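PDB 1USY: ATP phosphoribosyltransferase regulatory subunit from Thermotoga maritima, which is probably required for the first step of histidine biosynthesis and may allow histidine to feedback-regulate ATP phosphoribosyltransferase. Local coordinates for residues 152-157 and 224-229; 161-166 and 175-180. All blocks are in the same frame, centred on the assembly; numbering follows the deposited sequence.

Contact 1 (152-157 and 224-229)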
loop_
_atom_site.group_PDB
_atom_site.type_symbol
_atom_site.label_atom_id
_atom_site.label_comp_id
_atom_site.label_asym_id
_atom_site.label_seq_id
_atom_site.Cartn_x
_atom_site.Cartn_y
_atom_site.Cartn_z
ATOM N N ASN B 152 5.270 26.925 25.666
ATOM C CA ASN B 152 4.071 26.108 25.759
ATOM C C ASN B 152 3.042 26.781 26.678
ATOM O O ASN B 152 1.825 26.775 26.404
ATOM C CB ASN B 152 4.374 24.673 26.224
ATOM C CG ASN B 152 4.854 23.773 25.082
ATOM O OD1 ASN B 152 5.715 24.161 24.282
ATOM N ND2 ASN B 152 4.303 22.558 25.003
ATOM N N LEU B 153 3.547 27.350 27.758
ATOM C CA LEU B 153 2.725 28.066 28.702
ATOM C C LEU B 153 2.071 29.346 28.115
ATOM O O LEU B 153 0.893 29.561 28.333
ATOM C CB LEU B 153 3.535 28.391 29.952
ATOM C CG LEU B 153 4.098 27.166 30.700
ATOM C CD1 LEU B 153 5.030 27.582 31.851
ATOM C CD2 LEU B 153 3.012 26.173 31.175
ATOM N N ILE B 154 2.833 30.155 27.364
ATOM C CA ILE B 154 2.314 31.310 26.645
ATOM C C ILE B 154 1.149 30.825 25.772
ATOM O O ILE B 154 0.034 31.408 25.746
ATOM C CB ILE B 154 3.394 31.917 25.669
ATOM C CG1 ILE B 154 4.777 32.165 26.323
ATOM C CG2 ILE B 154 2.862 33.125 24.959
ATOM C CD1 ILE B 154 4.992 33.480 26.998
ATOM N N ASP B 155 1.457 29.786 25.016
ATOM C CA ASP B 155 0.586 29.245 23.989
ATOM C C ASP B 155 -0.744 28.823 24.603
ATOM O O ASP B 155 -1.801 28.904 24.008
ATOM C CB ASP B 155 1.255 27.979 23.476
ATOM C CG ASP B 155 0.811 27.604 22.098
ATOM O OD1 ASP B 155 -0.124 28.254 21.525
ATOM O OD2 ASP B 155 1.369 26.633 21.529
ATOM N N THR B 156 -0.626 28.385 25.834
ATOM C CA THR B 156 -1.669 27.761 26.567
ATOM C C THR B 156 -2.286 28.768 27.557
ATOM O O THR B 156 -3.283 28.461 28.248
ATOM C CB THR B 156 -0.992 26.575 27.171
ATOM O OG1 THR B 156 -1.507 25.398 26.535
ATOM C CG2 THR B 156 -1.209 26.453 28.609
ATOM N N LYS B 157 -1.727 29.987 27.551
ATOM C CA LYS B 157 -2.112 31.064 28.460
ATOM C C LYS B 157 -2.160 30.581 29.915
ATOM O O LYS B 157 -2.912 31.127 30.743
ATOM C CB LYS B 157 -3.461 31.689 28.083
ATOM C CG LYS B 157 -3.652 31.977 26.633
ATOM C CD LYS B 157 -4.835 32.922 26.387
ATOM C CE LYS B 157 -4.575 33.784 25.136
ATOM N NZ LYS B 157 -5.745 34.500 24.548
ATOM N N ASP B 224 -3.351 39.886 19.948
ATOM C CA ASP B 224 -3.052 38.737 20.837
ATOM C C ASP B 224 -1.711 38.116 20.465
ATOM O O ASP B 224 -1.548 37.551 19.403
ATOM C CB ASP B 224 -4.148 37.675 20.744
ATOM C CG ASP B 224 -3.907 36.490 21.687
ATOM O OD1 ASP B 224 -2.718 36.085 21.919
ATOM O OD2 ASP B 224 -4.874 35.906 22.235
ATOM N N LEU B 225 -0.761 38.247 21.370
ATOM C CA LEU B 225 0.623 37.853 21.149
ATOM C C LEU B 225 0.969 36.472 21.748
ATOM O O LEU B 225 2.161 36.127 21.890
ATOM C CB LEU B 225 1.519 38.909 21.757
ATOM C CG LEU B 225 1.718 40.265 21.061
ATOM C CD1 LEU B 225 0.832 40.522 19.830
ATOM C CD2 LEU B 225 1.523 41.365 22.088
ATOM N N THR B 226 -0.086 35.765 22.187
ATOM C CA THR B 226 0.237 34.395 22.562
ATOM C C THR B 226 0.382 33.573 21.257
ATOM O O THR B 226 0.707 34.108 20.207
ATOM C CB THR B 226 -0.876 33.870 23.500
ATOM O OG1 THR B 226 -2.142 33.934 22.867
ATOM C CG2 THR B 226 -0.987 34.689 24.796
ATOM N N LEU B 227 0.138 32.314 21.359
ATOM C CA LEU B 227 0.261 31.325 20.248
ATOM C C LEU B 227 1.673 31.422 19.627
ATOM O O LEU B 227 1.887 31.945 18.515
ATOM C CB LEU B 227 -0.927 31.418 19.182
ATOM C CG LEU B 227 -1.131 32.579 18.147
ATOM C CD1 LEU B 227 -2.636 32.738 17.832
ATOM C CD2 LEU B 227 -0.665 33.981 18.545
ATOM N N ALA B 228 2.544 30.863 20.458
ATOM C CA ALA B 228 3.965 30.728 20.240
ATOM C C ALA B 228 4.255 29.618 19.207
ATOM O O ALA B 228 5.307 29.598 18.568
ATOM C CB ALA B 228 4.651 30.349 21.563
ATOM N N ARG B 229 3.311 28.673 19.034
ATOM C CA ARG B 229 3.528 27.553 18.061
ATOM C C ARG B 229 3.546 28.067 16.627
ATOM O O ARG B 229 4.036 27.376 15.719
ATOM C CB ARG B 229 2.445 26.458 18.127
ATOM C CG ARG B 229 1.097 26.936 18.629
ATOM C CD ARG B 229 0.114 27.265 17.511
ATOM N NE ARG B 229 -1.101 27.873 18.037
ATOM C CZ ARG B 229 -1.844 27.316 18.997
ATOM N NH1 ARG B 229 -1.506 26.127 19.531
ATOM N NH2 ARG B 229 -2.946 27.877 19.502
#
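Lys-157 and Asp-224 make the main polar link between the end of helix 147-156 and the loop that follows strand 220-223. Their side chains come from opposite directions. Lys-157 NZ donates to Asp-224 OD2 at 2.8 Å, forming a salt bridge. It meets the syn side of that oxygen, 18° out of the carboxylate plane. The other oxygen serves the loop itself. Asp-224 OD1 accepts from Thr-226 N at 2.7 Å, which closes an Asx turn and fixes the rotation of the carboxylate. Lys-157 leaves the helix with positive phi in a Schellman motif, and its N is bonded back to Ile-154 O.

A second ion pair is of another kind. Asp-155 OD1 sits over the centre of the Arg-229 guanidinium face, 3.2 Å from Arg-229 NH1. It lies well out of that plane and no N-H points at it, so the attraction is one of charges alone. The carboxylate is tilted 67° against the guanidinium. Asp-155 CG is anti to its own N (chi1 -157°), which carries the carboxylate across to Arg-229.

The apolar contacts lie beside these pairs. Ile-154 CG2 packs on Thr-226 CA at 3.8 Å, the two side chains crossing at a slant. The Lys-157 and Thr-226 side chains cross at about a right angle, with Lys-157 CE 3.7 Å from Thr-226 CG2. Through CD1, Ile-154 also touches Val-176 of helix 174-185.

Lys-157 belongs to a pocket for bound histidine. Asp-224 has a second salt bridge, to Arg-187, and the acidic Glu-128 lies close by. Two basic partners on a buried Asp-224 probably keep it ionised despite Glu-128. The contact thus pins the helix end to the loop by a directed, buried ion pair, with a looser electrostatic pair at Asp-155.

Contact 2 (161-166 and 175-180). With HIS (histidine), chain N.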
loop_
_atom_site.group_PDB
_atom_site.type_symbol
_atom_site.label_atom_id
_atom_site.label_comp_id
_atom_site.label_asym_id
_atom_site.label_seq_id
_atom_site.Cartn_x
_atom_site.Cartn_y
_atom_site.Cartn_z
ATOM N N GLU B 161 0.829 28.644 35.974
ATOM C CA GLU B 161 2.101 27.927 35.987
ATOM C C GLU B 161 3.263 28.900 35.800
ATOM O O GLU B 161 4.369 28.677 36.298
ATOM C CB GLU B 161 2.146 26.872 34.899
ATOM C CG GLU B 161 3.441 26.083 34.913
ATOM C CD GLU B 161 3.214 24.619 35.156
ATOM O OE1 GLU B 161 2.742 23.925 34.214
ATOM O OE2 GLU B 161 3.499 24.171 36.295
ATOM N N ILE B 162 3.008 29.979 35.073
ATOM C CA ILE B 162 4.003 31.032 34.963
ATOM C C ILE B 162 4.242 31.714 36.318
ATOM O O ILE B 162 5.382 31.876 36.726
ATOM C CB ILE B 162 3.620 32.037 33.854
ATOM C CG1 ILE B 162 4.078 31.499 32.502
ATOM C CG2 ILE B 162 4.251 33.399 34.103
ATOM C CD1 ILE B 162 3.139 31.821 31.380
ATOM N N GLU B 163 3.178 32.103 37.016
ATOM C CA GLU B 163 3.341 32.722 38.329
ATOM C C GLU B 163 4.071 31.784 39.304
ATOM O O GLU B 163 4.893 32.234 40.098
ATOM C CB GLU B 163 2.006 33.180 38.916
ATOM C CG GLU B 163 1.109 33.875 37.918
ATOM C CD GLU B 163 0.629 35.230 38.381
ATOM O OE1 GLU B 163 -0.545 35.311 38.838
ATOM O OE2 GLU B 163 1.418 36.215 38.267
ATOM N N PHE B 164 3.771 30.494 39.211
ATOM C CA PHE B 164 4.438 29.445 39.976
ATOM C C PHE B 164 5.886 29.228 39.509
ATOM O O PHE B 164 6.769 29.025 40.319
ATOM C CB PHE B 164 3.632 28.131 39.900
ATOM C CG PHE B 164 4.348 26.926 40.472
ATOM C CD1 PHE B 164 4.477 26.757 41.855
ATOM C CD2 PHE B 164 4.880 25.952 39.630
ATOM C CE1 PHE B 164 5.137 25.653 42.385
ATOM C CE2 PHE B 164 5.544 24.835 40.150
ATOM C CZ PHE B 164 5.669 24.683 41.528
ATOM N N LEU B 165 6.133 29.256 38.209
ATOM C CA LEU B 165 7.500 29.193 37.712
ATOM C C LEU B 165 8.321 30.390 38.197
ATOM O O LEU B 165 9.511 30.245 38.475
ATOM C CB LEU B 165 7.526 29.150 36.191
ATOM C CG LEU B 165 8.194 27.935 35.550
ATOM C CD1 LEU B 165 8.602 28.306 34.137
ATOM C CD2 LEU B 165 9.398 27.434 36.340
ATOM N N SER B 166 7.676 31.556 38.297
ATOM C CA SER B 166 8.262 32.777 38.864
ATOM C C SER B 166 8.808 32.642 40.318
ATOM O O SER B 166 9.491 33.544 40.819
ATOM C CB SER B 166 7.231 33.907 38.798
ATOM O OG SER B 166 7.845 35.176 38.677
ATOM N N ARG B 175 7.046 40.336 32.437
ATOM C CA ARG B 175 6.662 40.731 31.087
ATOM C C ARG B 175 6.066 39.588 30.270
ATOM O O ARG B 175 5.358 39.847 29.281
ATOM C CB ARG B 175 7.790 41.444 30.319
ATOM C CG ARG B 175 9.211 41.017 30.626
ATOM C CD ARG B 175 10.284 41.956 30.028
ATOM N NE ARG B 175 9.914 42.431 28.695
ATOM C CZ ARG B 175 10.507 42.099 27.550
ATOM N NH1 ARG B 175 11.561 41.284 27.515
ATOM N NH2 ARG B 175 10.040 42.595 26.419
ATOM N N VAL B 176 6.302 38.330 30.685
ATOM C CA VAL B 176 5.585 37.197 30.097
ATOM C C VAL B 176 4.132 37.260 30.587
ATOM O O VAL B 176 3.182 37.182 29.807
ATOM C CB VAL B 176 6.185 35.839 30.491
ATOM C CG1 VAL B 176 5.337 34.707 29.924
ATOM C CG2 VAL B 176 7.623 35.698 29.999
ATOM N N GLU B 177 3.976 37.443 31.890
ATOM C CA GLU B 177 2.652 37.542 32.499
ATOM C C GLU B 177 1.819 38.679 31.871
ATOM O O GLU B 177 0.598 38.568 31.770
ATOM C CB GLU B 177 2.783 37.757 34.012
ATOM C CG GLU B 177 3.416 36.567 34.747
ATOM C CD GLU B 177 4.003 36.924 36.107
ATOM O OE1 GLU B 177 4.221 38.135 36.380
ATOM O OE2 GLU B 177 4.272 35.988 36.908
ATOM N N LYS B 178 2.490 39.748 31.430
ATOM C CA LYS B 178 1.796 40.919 30.918
ATOM C C LYS B 178 1.245 40.648 29.514
ATOM O O LYS B 178 0.077 40.964 29.211
ATOM C CB LYS B 178 2.699 42.154 30.958
ATOM C CG LYS B 178 1.971 43.483 30.987
ATOM C CD LYS B 178 2.508 44.408 29.884
ATOM C CE LYS B 178 1.642 45.659 29.698
ATOM N NZ LYS B 178 1.497 45.988 28.258
ATOM N N ILE B 179 2.077 40.028 28.685
ATOM C CA ILE B 179 1.668 39.556 27.364
ATOM C C ILE B 179 0.386 38.688 27.430
ATOM O O ILE B 179 -0.596 38.954 26.734
ATOM C CB ILE B 179 2.867 38.811 26.731
ATOM C CG1 ILE B 179 3.795 39.833 26.083
ATOM C CG2 ILE B 179 2.438 37.735 25.752
ATOM C CD1 ILE B 179 3.732 39.833 24.599
ATOM N N ILE B 180 0.390 37.680 28.290
ATOM C CA ILE B 180 -0.787 36.837 28.478
ATOM C C ILE B 180 -1.995 37.695 28.923
ATOM O O ILE B 180 -2.980 37.797 28.204
ATOM C CB ILE B 180 -0.484 35.726 29.488
ATOM C CG1 ILE B 180 0.629 34.838 28.945
ATOM C CG2 ILE B 180 -1.704 34.912 29.756
ATOM C CD1 ILE B 180 1.145 33.804 29.930
HETATM C C HIS N . 2.237 21.624 31.948
HETATM O O HIS N . 2.274 20.377 31.833
HETATM C CB HIS N . 2.348 21.238 34.361
HETATM C CG HIS N . 1.151 20.413 34.059
HETATM N ND1 HIS N . 0.120 20.260 34.962
HETATM C CD2 HIS N . 0.830 19.719 32.952
HETATM C CE1 HIS N . -0.789 19.494 34.397
HETATM N NE2 HIS N . -0.379 19.162 33.191
HETATM O OXT HIS N . 2.141 22.263 30.911
#
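Glu-177 OE2 is the polar atom around which several groups of helix 159-168 gather, though none of them bonds to it. Glu-163 OE2 stands 3.2 Å from it, and both are acceptors. The two carboxylates are nearly perpendicular, 89° apart. Glu-163 CA lies 3.7 Å from the same Glu-177 OE2, and Ser-166 CB and OG are more distant neighbours. Ser-166 OG instead makes a weak hydrogen bond to Ile-171 O. If the modelled approach is right, one of the two carboxylates may hold a proton more readily.

The apolar side of the contact is built on Ile-162. The side chains of Ile-162 and Glu-177 run alongside one another, pointing opposite ways, and Ile-162 CG2 lies against the CG methylene of Glu-177. With CG1 beside the backbone N (chi1 -83°), Ile-162 sends CD1 to Val-176 CG1, 3.9 Å away.

Helices 159-168 and 174-185 form an antiparallel helical hairpin. Their local axes run 10.3 Å apart at 172°, and a short loop joins them. The hairpin belongs to the run of helices between strands 125-131 and 220-223.

An alanine in place of Glu-177 would probably open a gap beside Ile-162 CG2, through loss of the CG methylene packed there. Ile-180 faces Ile-162 tip to tip; their modelled separation is too short to be trusted. Ile-180 also belongs to a histidine pocket. Another bound histidine lies beside Glu-161, whose OE2 forms a salt bridge with a basic side chain of another protein chain.

Contact 1 is the more buried and lies nearer the centre of the chain, about 14 Å away against about 25 Å for contact 2. Their own centres are about 11 Å apart. Contact 1 ties a helix end to a loop leaving the main sheet, using opposite charges. Contact 2 pairs two helices by apolar packing, with like charges at its more open side. The two share no segment, but they touch. Leu-153 CB packs on Ile-162 CD1 at 3.7 Å, and Leu-225 CD2 packs on Ile-179 CD1. Helix 147-156 packs against both helices of the hairpin, through Leu-153 and Ile-154. Each contact contributes one residue to the histidine pockets, Lys-157 and Ile-180.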